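Local coordinates for 3-methyladenine DNA glycosylase (Helicobacter pylori, PDB 1PU6), which excises 3-methyladenine from DNA as a glycosylase that recognises alkylated bases in base excision repair, at residues A[30-35]-A[50-55]; A[59-62]-A[67-70]; A[106-111]-A[116-121]; A[121-126]-A[132-137]. One frame throughout, in Å; residues are numbered along the deposited sequence.

Interaction 1 (A[30-35]-A[50-55]); sequences KFEALL and KSLENL
Leu52 reaches from helix 45-57 toward Glu32 and Leu35 on helix 31-39, and its branches make most of the contact. From its CB, the chain leaves with CG anti to the carbonyl carbon (chi1 -68°), which sends both methyls out across the gap. CB and CG form the stem, and the two tips divide the work. CD1 lies against the aliphatic part of Glu32, with CG of Glu32 4.0 Å from CD1 of Leu52. CD2 of Leu52 meets the root of Leu35 instead, 4.1 Å from its CB. One turn further on, Leu55 adds a looser methyl contact, its CD1 lying 4.3 Å from CD1 of Leu35.

Glu32 suits the border of this apolar patch because its extended chain offers methylenes to leucine while carrying the carboxylate past it. There OE2 forms a salt bridge with Lys56, on the same helix as Leu52. The short helical segments approach to 11.5 Å between axes at 131°, a wide spacing, which the length of the leucine side chains spans. The contact packs helix 31-39 on helix 45-57 in the all-helical HhH-GPD fold to which this glycosylase belongs.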
loop_
_atom_site.group_PDB
_atom_site.type_symbol
_atom_site.label_atom_id
_atom_site.label_comp_id
_atom_site.label_asym_id
_atom_site.label_seq_id
_atom_site.Cartn_x
_atom_site.Cartn_y
_atom_site.Cartn_z
ATOM N N LYS A 30 -4.566 -3.502 9.000
ATOM C CA LYS A 30 -4.610 -4.916 9.395
ATOM C C LYS A 30 -3.533 -5.688 8.661
ATOM O O LYS A 30 -2.949 -5.196 7.697
ATOM C CB LYS A 30 -5.997 -5.536 9.054
ATOM C CG LYS A 30 -7.133 -4.901 9.849
ATOM C CD LYS A 30 -8.527 -5.311 9.274
ATOM N N PHE A 31 -3.256 -6.907 9.111
ATOM C CA PHE A 31 -2.211 -7.701 8.457
ATOM C C PHE A 31 -2.567 -7.969 6.977
ATOM O O PHE A 31 -1.687 -8.059 6.120
ATOM C CB PHE A 31 -2.038 -8.996 9.252
ATOM C CG PHE A 31 -0.941 -9.878 8.733
ATOM C CD1 PHE A 31 -1.252 -11.107 8.171
ATOM C CD2 PHE A 31 0.401 -9.507 8.852
ATOM C CE1 PHE A 31 -0.233 -11.944 7.684
ATOM C CE2 PHE A 31 1.401 -10.339 8.373
ATOM C CZ PHE A 31 1.097 -11.570 7.838
ATOM N N GLU A 32 -3.849 -8.149 6.662
ATOM C CA GLU A 32 -4.307 -8.319 5.272
ATOM C C GLU A 32 -3.808 -7.213 4.343
ATOM O O GLU A 32 -3.501 -7.480 3.164
ATOM C CB GLU A 32 -5.865 -8.365 5.241
ATOM C CG GLU A 32 -6.483 -8.456 3.852
ATOM C CD GLU A 32 -8.003 -8.549 3.904
ATOM O OE1 GLU A 32 -8.629 -8.067 2.937
ATOM O OE2 GLU A 32 -8.539 -9.089 4.924
ATOM N N ALA A 33 -3.742 -5.973 4.862
ATOM C CA ALA A 33 -3.201 -4.855 4.071
ATOM C C ALA A 33 -1.704 -5.089 3.758
ATOM O O ALA A 33 -1.255 -4.835 2.619
ATOM C CB ALA A 33 -3.421 -3.476 4.796
ATOM N N LEU A 34 -0.904 -5.526 4.751
ATOM C CA LEU A 34 0.507 -5.879 4.464
ATOM C C LEU A 34 0.554 -7.000 3.394
ATOM O O LEU A 34 1.338 -6.892 2.424
ATOM C CB LEU A 34 1.203 -6.346 5.785
ATOM C CG LEU A 34 2.660 -6.794 5.609
ATOM C CD1 LEU A 34 3.369 -6.630 6.973
ATOM C CD2 LEU A 34 2.689 -8.288 5.218
ATOM N N LEU A 35 -0.289 -8.038 3.510
ATOM C CA LEU A 35 -0.225 -9.107 2.503
ATOM C C LEU A 35 -0.553 -8.586 1.089
ATOM O O LEU A 35 0.127 -8.920 0.104
ATOM C CB LEU A 35 -1.223 -10.259 2.791
ATOM C CG LEU A 35 -0.924 -11.002 4.077
ATOM C CD1 LEU A 35 -2.011 -12.043 4.238
ATOM C CD2 LEU A 35 0.459 -11.713 4.010
ATOM N N LYS A 50 -8.376 -12.075 -5.475
ATOM C CA LYS A 50 -8.580 -13.528 -5.663
ATOM C C LYS A 50 -7.641 -14.390 -4.799
ATOM O O LYS A 50 -8.063 -15.406 -4.236
ATOM C CB LYS A 50 -8.472 -13.931 -7.161
ATOM C CG LYS A 50 -9.492 -13.341 -8.087
ATOM N N SER A 51 -6.370 -13.996 -4.708
ATOM C CA SER A 51 -5.420 -14.666 -3.816
ATOM C C SER A 51 -5.882 -14.530 -2.356
ATOM O O SER A 51 -5.836 -15.488 -1.579
ATOM C CB SER A 51 -4.038 -13.985 -3.947
ATOM O OG SER A 51 -3.524 -14.286 -5.250
ATOM N N LEU A 52 -6.291 -13.311 -1.968
ATOM C CA LEU A 52 -6.739 -13.127 -0.567
ATOM C C LEU A 52 -7.975 -14.006 -0.268
ATOM O O LEU A 52 -8.094 -14.575 0.832
ATOM C CB LEU A 52 -7.001 -11.650 -0.257
ATOM C CG LEU A 52 -5.749 -10.741 -0.247
ATOM C CD1 LEU A 52 -6.198 -9.305 -0.065
ATOM C CD2 LEU A 52 -4.803 -11.117 0.929
ATOM N N GLU A 53 -8.857 -14.151 -1.264
ATOM C CA GLU A 53 -10.009 -15.025 -1.111
ATOM C C GLU A 53 -9.571 -16.475 -0.916
ATOM O O GLU A 53 -10.112 -17.163 -0.052
ATOM C CB GLU A 53 -10.930 -14.901 -2.328
ATOM C CG GLU A 53 -12.307 -15.464 -2.103
ATOM C CD GLU A 53 -13.126 -15.500 -3.395
ATOM O OE1 GLU A 53 -13.183 -14.458 -4.117
ATOM O OE2 GLU A 53 -13.700 -16.577 -3.700
ATOM N N ASN A 54 -8.579 -16.946 -1.692
ATOM C CA ASN A 54 -8.086 -18.303 -1.480
ATOM C C ASN A 54 -7.528 -18.493 -0.060
ATOM O O ASN A 54 -7.753 -19.551 0.542
ATOM C CB ASN A 54 -6.978 -18.662 -2.509
ATOM C CG ASN A 54 -7.524 -18.877 -3.933
ATOM O OD1 ASN A 54 -8.739 -19.135 -4.145
ATOM N ND2 ASN A 54 -6.626 -18.806 -4.915
ATOM N N LEU A 55 -6.803 -17.475 0.447
ATOM C CA LEU A 55 -6.208 -17.528 1.791
ATOM C C LEU A 55 -7.295 -17.595 2.868
ATOM O O LEU A 55 -7.164 -18.346 3.869
ATOM C CB LEU A 55 -5.272 -16.331 2.062
ATOM C CG LEU A 55 -3.976 -16.360 1.227
ATOM C CD1 LEU A 55 -3.237 -15.048 1.409
ATOM C CD2 LEU A 55 -3.094 -17.527 1.687
#

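Interaction 2 (A[59-62]-A[67-70]); sequences FILE and INLK
The loop joining helix 45-57 to helix 65-74 folds Leu61 and Glu62 back against Asn68, in the first turn of helix 65-74. A Schellman motif starts the loop: Phe59 takes a positive phi (61°), and two bonds lead back into the last turn of helix 45-57. The chain can then reverse, bringing the CA atoms of Leu61 and Asn68 to 5.6 Å.

Asn68 is the central side chain. Its first torsion (chi1 -72°) sets CG beside the backbone N, and from there it reaches off the helix to place its amide beside the backbone of Glu62. One terminal atom of that amide is near Glu62 N and the other near Glu62 O. The orientation of the amide in the model is doubtful, so the polarity of these approaches remains open, but asparagine suits the place in that its small flat amide fits beside the Glu62 backbone. Leu61 crosses the Asn68 side chain at about a right angle, and its CD1 lies 3.8 Å from Asn68 CG. This puts a methyl group beside the buried amide.

Around this loop the apolar chains look inward: Leu61 packs on Leu35, Leu52 and Lys56, and Ile60 on Leu55 and on Cys83 of helix 77-83. Asn68 itself leans on Phe31, so the loop is held between helices 31-39, 45-57 and 65-74.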
loop_
_atom_site.group_PDB
_atom_site.type_symbol
_atom_site.label_atom_id
_atom_site.label_comp_id
_atom_site.label_asym_id
_atom_site.label_seq_id
_atom_site.Cartn_x
_atom_site.Cartn_y
_atom_site.Cartn_z
ATOM N N PHE A 59 -8.688 -20.821 5.368
ATOM C CA PHE A 59 -8.505 -20.478 6.803
ATOM C C PHE A 59 -7.060 -20.267 7.232
ATOM O O PHE A 59 -6.687 -20.441 8.397
ATOM C CB PHE A 59 -9.299 -21.437 7.761
ATOM C CG PHE A 59 -10.740 -21.577 7.360
ATOM C CD1 PHE A 59 -11.201 -22.723 6.718
ATOM C CD2 PHE A 59 -11.625 -20.512 7.558
ATOM C CE1 PHE A 59 -12.519 -22.831 6.305
ATOM C CE2 PHE A 59 -12.983 -20.610 7.143
ATOM C CZ PHE A 59 -13.420 -21.762 6.517
ATOM N N ILE A 60 -6.259 -19.836 6.270
ATOM C CA ILE A 60 -4.925 -19.371 6.581
ATOM C C ILE A 60 -4.990 -17.971 7.208
ATOM O O ILE A 60 -4.232 -17.634 8.175
ATOM C CB ILE A 60 -4.082 -19.391 5.313
ATOM C CG1 ILE A 60 -3.921 -20.845 4.817
ATOM C CG2 ILE A 60 -2.718 -18.750 5.588
ATOM C CD1 ILE A 60 -3.532 -20.955 3.290
ATOM N N LEU A 61 -5.858 -17.137 6.646
ATOM C CA LEU A 61 -6.093 -15.768 7.141
ATOM C C LEU A 61 -7.469 -15.747 7.820
ATOM O O LEU A 61 -8.477 -16.043 7.142
ATOM C CB LEU A 61 -6.054 -14.838 5.924
ATOM C CG LEU A 61 -6.215 -13.289 5.907
ATOM C CD1 LEU A 61 -5.273 -12.519 6.822
ATOM C CD2 LEU A 61 -5.992 -12.758 4.476
ATOM N N GLU A 62 -7.509 -15.444 9.132
ATOM C CA GLU A 62 -8.734 -15.394 9.955
ATOM C C GLU A 62 -8.710 -14.072 10.773
ATOM O O GLU A 62 -8.168 -13.079 10.278
ATOM C CB GLU A 62 -8.874 -16.637 10.846
ATOM C CG GLU A 62 -9.399 -17.843 10.080
ATOM C CD GLU A 62 -10.095 -18.914 10.967
ATOM O OE1 GLU A 62 -9.372 -19.665 11.645
ATOM O OE2 GLU A 62 -11.361 -19.008 10.993
ATOM N N ILE A 67 -2.000 -14.206 15.232
ATOM C CA ILE A 67 -2.036 -15.559 14.681
ATOM C C ILE A 67 -1.826 -15.570 13.164
ATOM O O ILE A 67 -1.113 -16.463 12.646
ATOM C CB ILE A 67 -3.344 -16.287 15.081
ATOM C CG1 ILE A 67 -3.342 -16.544 16.588
ATOM C CG2 ILE A 67 -3.487 -17.648 14.374
ATOM C CD1 ILE A 67 -4.646 -17.110 17.094
ATOM N N ASN A 68 -2.429 -14.616 12.443
ATOM C CA ASN A 68 -2.221 -14.538 10.983
ATOM C C ASN A 68 -0.741 -14.412 10.617
ATOM O O ASN A 68 -0.287 -15.025 9.639
ATOM C CB ASN A 68 -2.986 -13.327 10.410
ATOM C CG ASN A 68 -4.513 -13.515 10.395
ATOM O OD1 ASN A 68 -5.288 -12.498 10.359
ATOM N ND2 ASN A 68 -4.966 -14.730 10.391
ATOM N N LEU A 69 0.013 -13.600 11.375
ATOM C CA LEU A 69 1.435 -13.392 11.103
ATOM C C LEU A 69 2.188 -14.724 11.274
ATOM O O LEU A 69 3.036 -15.114 10.441
ATOM C CB LEU A 69 1.989 -12.286 12.047
ATOM C CG LEU A 69 3.511 -12.082 12.067
ATOM C CD1 LEU A 69 4.059 -11.692 10.670
ATOM C CD2 LEU A 69 3.878 -11.000 13.128
ATOM N N LYS A 70 1.905 -15.419 12.358
ATOM C CA LYS A 70 2.569 -16.700 12.588
ATOM C C LYS A 70 2.158 -17.751 11.533
ATOM O O LYS A 70 2.992 -18.568 11.134
ATOM C CB LYS A 70 2.293 -17.200 14.023
ATOM C CG LYS A 70 2.969 -16.328 15.074
ATOM C CD LYS A 70 2.869 -16.973 16.461
ATOM C CE LYS A 70 3.645 -16.180 17.505
ATOM N NZ LYS A 70 2.983 -14.903 17.870
#

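Interaction 3 (A[106-111]-A[116-121]); sequences KDFQSF and QEVTRE. Unlike the reference sequence in segment 116-121: Arg120 (reference Lys).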
loop_
_atom_site.group_PDB
_atom_site.type_symbol
_atom_site.label_atom_id
_atom_site.label_comp_id
_atom_site.label_asym_id
_atom_site.label_seq_id
_atom_site.Cartn_x
_atom_site.Cartn_y
_atom_site.Cartn_z
ATOM N N LYS A 106 11.111 -12.214 14.327
ATOM C CA LYS A 106 12.468 -12.165 14.887
ATOM C C LYS A 106 12.881 -10.796 15.423
ATOM O O LYS A 106 13.463 -10.708 16.529
ATOM C CB LYS A 106 13.472 -12.643 13.818
ATOM C CG LYS A 106 14.904 -12.739 14.366
ATOM C CD LYS A 106 15.780 -13.493 13.348
ATOM C CE LYS A 106 16.020 -12.701 12.072
ATOM N NZ LYS A 106 16.760 -11.386 12.299
ATOM N N ASP A 107 12.557 -9.740 14.669
ATOM C CA ASP A 107 13.085 -8.392 14.998
ATOM C C ASP A 107 12.148 -7.532 15.827
ATOM O O ASP A 107 12.594 -6.574 16.537
ATOM C CB ASP A 107 13.518 -7.661 13.727
ATOM C CG ASP A 107 14.760 -8.305 13.106
ATOM O OD1 ASP A 107 15.068 -7.948 11.938
ATOM O OD2 ASP A 107 15.485 -9.186 13.713
ATOM N N PHE A 108 10.857 -7.808 15.719
ATOM C CA PHE A 108 9.858 -6.981 16.409
ATOM C C PHE A 108 8.945 -7.708 17.388
ATOM O O PHE A 108 8.191 -7.061 18.119
ATOM C CB PHE A 108 8.982 -6.265 15.363
ATOM C CG PHE A 108 9.776 -5.405 14.434
ATOM C CD1 PHE A 108 10.261 -4.145 14.852
ATOM C CD2 PHE A 108 10.046 -5.833 13.116
ATOM C CE1 PHE A 108 10.992 -3.313 13.990
ATOM C CE2 PHE A 108 10.823 -5.014 12.240
ATOM C CZ PHE A 108 11.288 -3.751 12.669
ATOM N N GLN A 109 8.955 -9.045 17.351
ATOM C CA GLN A 109 8.195 -9.912 18.258
ATOM C C GLN A 109 6.708 -10.028 17.947
ATOM O O GLN A 109 6.097 -11.098 18.147
ATOM C CB GLN A 109 8.483 -9.604 19.764
ATOM C CG GLN A 109 9.938 -9.916 20.157
ATOM C CD GLN A 109 10.970 -8.854 19.716
ATOM O OE1 GLN A 109 10.758 -7.615 19.881
ATOM N NE2 GLN A 109 12.103 -9.336 19.152
ATOM N N SER A 110 6.096 -8.931 17.499
ATOM C CA SER A 110 4.645 -8.949 17.236
ATOM C C SER A 110 4.310 -7.993 16.119
ATOM O O SER A 110 5.080 -7.077 15.836
ATOM C CB SER A 110 3.873 -8.488 18.509
ATOM O OG SER A 110 4.184 -7.138 18.892
ATOM N N PHE A 111 3.163 -8.231 15.477
ATOM C CA PHE A 111 2.678 -7.319 14.458
ATOM C C PHE A 111 2.397 -5.952 15.106
ATOM O O PHE A 111 2.653 -4.920 14.499
ATOM C CB PHE A 111 1.406 -7.881 13.776
ATOM C CG PHE A 111 0.919 -7.067 12.642
ATOM C CD1 PHE A 111 1.749 -6.811 11.535
ATOM C CD2 PHE A 111 -0.394 -6.545 12.648
ATOM C CE1 PHE A 111 1.285 -6.030 10.456
ATOM C CE2 PHE A 111 -0.871 -5.777 11.560
ATOM C CZ PHE A 111 -0.035 -5.528 10.468
ATOM N N GLN A 116 4.584 -0.068 15.142
ATOM C CA GLN A 116 5.188 1.075 15.810
ATOM C C GLN A 116 6.629 1.338 15.413
ATOM O O GLN A 116 6.998 2.509 15.246
ATOM C CB GLN A 116 5.076 0.929 17.328
ATOM C CG GLN A 116 5.586 2.098 18.153
ATOM C CD GLN A 116 5.490 1.827 19.663
ATOM O OE1 GLN A 116 4.387 1.655 20.197
ATOM N NE2 GLN A 116 6.645 1.768 20.346
ATOM N N GLU A 117 7.449 0.296 15.236
ATOM C CA GLU A 117 8.900 0.462 15.149
ATOM C C GLU A 117 9.529 0.261 13.781
ATOM O O GLU A 117 10.724 0.624 13.600
ATOM C CB GLU A 117 9.595 -0.464 16.145
ATOM C CG GLU A 117 9.174 -0.273 17.614
ATOM C CD GLU A 117 9.726 0.997 18.259
ATOM O OE1 GLU A 117 9.232 1.349 19.358
ATOM O OE2 GLU A 117 10.680 1.626 17.683
ATOM N N VAL A 118 8.784 -0.329 12.826
ATOM C CA VAL A 118 9.362 -0.604 11.514
ATOM C C VAL A 118 9.841 0.687 10.802
ATOM O O VAL A 118 9.245 1.762 10.967
ATOM C CB VAL A 118 8.380 -1.422 10.624
ATOM C CG1 VAL A 118 7.194 -0.621 10.263
ATOM C CG2 VAL A 118 9.115 -2.020 9.396
ATOM N N THR A 119 10.943 0.553 10.055
ATOM C CA THR A 119 11.431 1.615 9.187
ATOM C C THR A 119 11.400 1.168 7.725
ATOM O O THR A 119 11.417 -0.054 7.413
ATOM C CB THR A 119 12.858 2.033 9.494
ATOM O OG1 THR A 119 13.738 0.918 9.273
ATOM C CG2 THR A 119 13.027 2.410 10.928
ATOM N N ARG A 120 11.354 2.135 6.827
ATOM C CA ARG A 120 11.398 1.813 5.407
ATOM C C ARG A 120 12.647 0.955 5.047
ATOM O O ARG A 120 12.538 -0.004 4.258
ATOM C CB ARG A 120 11.407 3.101 4.617
ATOM C CG ARG A 120 11.259 2.834 3.141
ATOM C CD ARG A 120 11.769 3.955 2.338
ATOM N NE ARG A 120 11.012 4.156 1.100
ATOM C CZ ARG A 120 11.493 4.727 0.006
ATOM N NH1 ARG A 120 12.800 5.091 -0.080
ATOM N NH2 ARG A 120 10.649 4.942 -1.033
ATOM N N GLU A 121 13.800 1.302 5.615
ATOM C CA GLU A 121 15.024 0.582 5.231
ATOM C C GLU A 121 14.993 -0.874 5.708
ATOM O O GLU A 121 15.531 -1.767 5.013
ATOM C CB GLU A 121 16.242 1.346 5.761
ATOM C CG GLU A 121 16.402 2.709 5.057
ATOM C CD GLU A 121 15.398 3.791 5.575
ATOM O OE1 GLU A 121 15.029 4.702 4.749
ATOM O OE2 GLU A 121 14.912 3.758 6.781
#
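Glu117 OE1 accepts a 2.8 Å hydrogen bond from Gln116 NE2, the shortest polar bond here, while the CB of Glu117 rests against the ring of Phe108 across the contact. The N-H...O angle is 151°, and the donor arrives on the anti side of the carboxylate, well out of its plane. A bend at chi2 (-73°) turns the Glu117 chain so that its charged end leads away from the phenyl group, leaving only methylene and backbone atoms against it. A glutamate can thus serve at the edge of an apolar patch.

Phe108 supplies the bulk. Its CE1 lies 3.8 Å from Glu117 CB, and its CZ reaches the next residue, 3.9 Å from Val118 CA and 4.3 Å from Val118 CB. The approach is oblique, and a large flat ring suits a place where it must touch two successive residues at the end of a helix. Val118 is where the chain leaves helix 111-117, and Thr119 then caps helix 120-124 through a bond from Trp122 N to its OG1.

Just before Phe108, Asp107 is paired at both oxygens: OD2 makes a salt bridge with Lys106 NZ (2.9 Å), and OD1 is hydrogen-bonded to Trp122 NE1. Ser110 in turn caps helix 111-117 by accepting a bond from Asn113 N.

The contact therefore closes the corner between the end of helix 90-108 and the junction of helices 111-117 and 120-124. Val118 also touches Leu138 of helix 131-141, and Phe111 packs on Leu69 of helix 65-74.

Interaction 4 (A[121-126]-A[132-137]); sequences EWLLDQ and ESADAI
Leu123 faces Ala134 and Ile137 across the two helices of the helix-hairpin-helix motif. The helix backbones bring Leu123 CB to 3.9 Å from Ala134 CB, and the torsions decide where the methyls go. A chi1 of -73° carries the branches along the partner helix: Leu123 CD1 lies 4.0 Å from Ile137 CG2, and Leu123 CD2 is 4.2 Å from Ile137 CD1. Two methyls of each residue are thus paired as the side chains cross. CD1 also lies over the backbone, 3.6 Å from Ala134 O. Leu124, nearer the surface, sets its CD2 4.0 Å from the CB of Ala134, which thus touches both leucines.

Just past the end of helix 120-124, Gln126 folds its side chain back, with chi1 -52° and chi2 -50°, so that NE2 donates to Trp122 O (3.0 Å). The same nitrogen lies 3.4 Å above the Trp122 ring, over its centre, while Leu123 CD2 sits in plane at the ring's edge. Asn103 holds Gln126 OE1, which helps fix the amide.

The side chains that meet are all aliphatic; the one polar atom touched is the backbone oxygen of Ala134. Alanine is small enough to let the CA atoms of Leu123 and Ala134 come within 5.7 Å, and the leucine and isoleucine methyls complete this apolar packing. Beside it, the Arg120-Asp135 salt bridge also ties the two helices together.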
loop_
_atom_site.group_PDB
_atom_site.type_symbol
_atom_site.label_atom_id
_atom_site.label_comp_id
_atom_site.label_asym_id
_atom_site.label_seq_id
_atom_site.Cartn_x
_atom_site.Cartn_y
_atom_site.Cartn_z
ATOM N N GLU A 121 13.800 1.302 5.615
ATOM C CA GLU A 121 15.024 0.582 5.231
ATOM C C GLU A 121 14.993 -0.874 5.708
ATOM O O GLU A 121 15.531 -1.767 5.013
ATOM C CB GLU A 121 16.242 1.346 5.761
ATOM C CG GLU A 121 16.402 2.709 5.057
ATOM C CD GLU A 121 15.398 3.791 5.575
ATOM O OE1 GLU A 121 15.029 4.702 4.749
ATOM O OE2 GLU A 121 14.912 3.758 6.781
ATOM N N TRP A 122 14.375 -1.120 6.873
ATOM C CA TRP A 122 14.200 -2.497 7.314
ATOM C C TRP A 122 13.370 -3.304 6.256
ATOM O O TRP A 122 13.726 -4.429 5.851
ATOM C CB TRP A 122 13.501 -2.494 8.690
ATOM C CG TRP A 122 13.482 -3.907 9.289
ATOM C CD1 TRP A 122 14.401 -4.438 10.192
ATOM C CD2 TRP A 122 12.506 -4.942 9.046
ATOM N NE1 TRP A 122 14.090 -5.759 10.448
ATOM C CE2 TRP A 122 12.893 -6.071 9.825
ATOM C CE3 TRP A 122 11.331 -5.014 8.272
ATOM C CZ2 TRP A 122 12.167 -7.311 9.791
ATOM C CZ3 TRP A 122 10.579 -6.236 8.286
ATOM C CH2 TRP A 122 11.037 -7.361 9.022
ATOM N N LEU A 123 12.307 -2.699 5.752
ATOM C CA LEU A 123 11.431 -3.417 4.746
ATOM C C LEU A 123 12.204 -3.654 3.411
ATOM O O LEU A 123 12.109 -4.752 2.808
ATOM C CB LEU A 123 10.179 -2.598 4.482
ATOM C CG LEU A 123 9.195 -2.640 5.667
ATOM C CD1 LEU A 123 8.129 -1.526 5.468
ATOM C CD2 LEU A 123 8.513 -4.063 5.796
ATOM N N LEU A 124 12.998 -2.651 3.004
ATOM C CA LEU A 124 13.778 -2.799 1.764
ATOM C C LEU A 124 14.867 -3.876 1.881
ATOM O O LEU A 124 15.314 -4.429 0.845
ATOM C CB LEU A 124 14.400 -1.471 1.308
ATOM C CG LEU A 124 13.311 -0.463 0.917
ATOM C CD1 LEU A 124 13.991 0.932 0.773
ATOM C CD2 LEU A 124 12.529 -0.844 -0.378
ATOM N N ASP A 125 15.301 -4.184 3.110
ATOM C CA ASP A 125 16.223 -5.278 3.328
ATOM C C ASP A 125 15.588 -6.676 3.318
ATOM O O ASP A 125 16.284 -7.710 3.513
ATOM C CB ASP A 125 16.992 -5.046 4.644
ATOM C CG ASP A 125 18.097 -3.983 4.454
ATOM O OD1 ASP A 125 18.529 -3.352 5.451
ATOM O OD2 ASP A 125 18.560 -3.765 3.315
ATOM N N GLN A 126 14.279 -6.738 3.086
ATOM C CA GLN A 126 13.573 -8.010 2.953
ATOM C C GLN A 126 13.549 -8.341 1.437
ATOM O O GLN A 126 12.966 -7.582 0.642
ATOM C CB GLN A 126 12.146 -7.890 3.522
ATOM C CG GLN A 126 12.116 -7.322 4.976
ATOM C CD GLN A 126 13.085 -8.055 5.901
ATOM O OE1 GLN A 126 13.041 -9.294 5.964
ATOM N NE2 GLN A 126 13.907 -7.315 6.678
ATOM N N GLU A 132 7.589 0.629 -3.751
ATOM C CA GLU A 132 6.129 0.790 -3.749
ATOM C C GLU A 132 5.497 -0.093 -2.690
ATOM O O GLU A 132 4.631 0.376 -1.928
ATOM C CB GLU A 132 5.558 0.529 -5.162
ATOM C CG GLU A 132 4.039 0.775 -5.227
ATOM C CD GLU A 132 3.454 0.483 -6.624
ATOM O OE1 GLU A 132 2.228 0.188 -6.759
ATOM O OE2 GLU A 132 4.225 0.543 -7.606
ATOM N N SER A 133 5.910 -1.364 -2.629
ATOM C CA SER A 133 5.374 -2.309 -1.630
ATOM C C SER A 133 5.794 -1.894 -0.215
ATOM O O SER A 133 4.930 -1.935 0.727
ATOM C CB SER A 133 5.872 -3.738 -1.888
ATOM O OG SER A 133 5.150 -4.339 -2.994
ATOM N N ALA A 134 7.063 -1.490 -0.023
ATOM C CA ALA A 134 7.505 -1.077 1.349
ATOM C C ALA A 134 6.672 0.157 1.815
ATOM O O ALA A 134 6.197 0.228 2.966
ATOM C CB ALA A 134 8.967 -0.672 1.362
ATOM N N ASP A 135 6.516 1.116 0.926
ATOM C CA ASP A 135 5.750 2.332 1.333
ATOM C C ASP A 135 4.268 2.040 1.549
ATOM O O ASP A 135 3.617 2.654 2.440
ATOM C CB ASP A 135 5.947 3.395 0.293
ATOM C CG ASP A 135 7.337 4.014 0.371
ATOM O OD1 ASP A 135 7.774 4.659 -0.611
ATOM O OD2 ASP A 135 8.100 3.833 1.362
ATOM N N ALA A 136 3.706 1.124 0.754
ATOM C CA ALA A 136 2.290 0.757 0.950
ATOM C C ALA A 136 2.098 0.061 2.302
ATOM O O ALA A 136 1.084 0.275 2.999
ATOM C CB ALA A 136 1.783 -0.138 -0.213
ATOM N N ILE A 137 3.087 -0.751 2.715
ATOM C CA ILE A 137 3.011 -1.331 4.060
ATOM C C ILE A 137 3.075 -0.197 5.116
ATOM O O ILE A 137 2.276 -0.145 6.078
ATOM C CB ILE A 137 4.179 -2.352 4.262
ATOM C CG1 ILE A 137 3.977 -3.580 3.353
ATOM C CG2 ILE A 137 4.328 -2.733 5.798
ATOM C CD1 ILE A 137 5.238 -4.518 3.251
#

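How the interactions relate
Interactions 1 and 2 are consecutive, their centres 10 Å apart, and join where Leu55 O probably accepts bonds from Ile60 N (3.0 Å) and Leu61 N. Interactions 3 and 4 are similarly close, at about 11 Å between centres, and share helix 120-124. There Arg120 NH2 makes a 2.9 Å salt bridge with Asp135 OD1, and Asp107 OD1 probably binds Trp122 NE1 at 2.8 Å. Helix 31-39 ties the pairs together: Phe31 meets Phe111 edge to face, and Leu34 CG packs 4.1 Å from Ile137 CG1. Interactions 2 and 4 do not touch. Interaction 4 holds the helix-hairpin-helix, which in this family typically engages the DNA backbone.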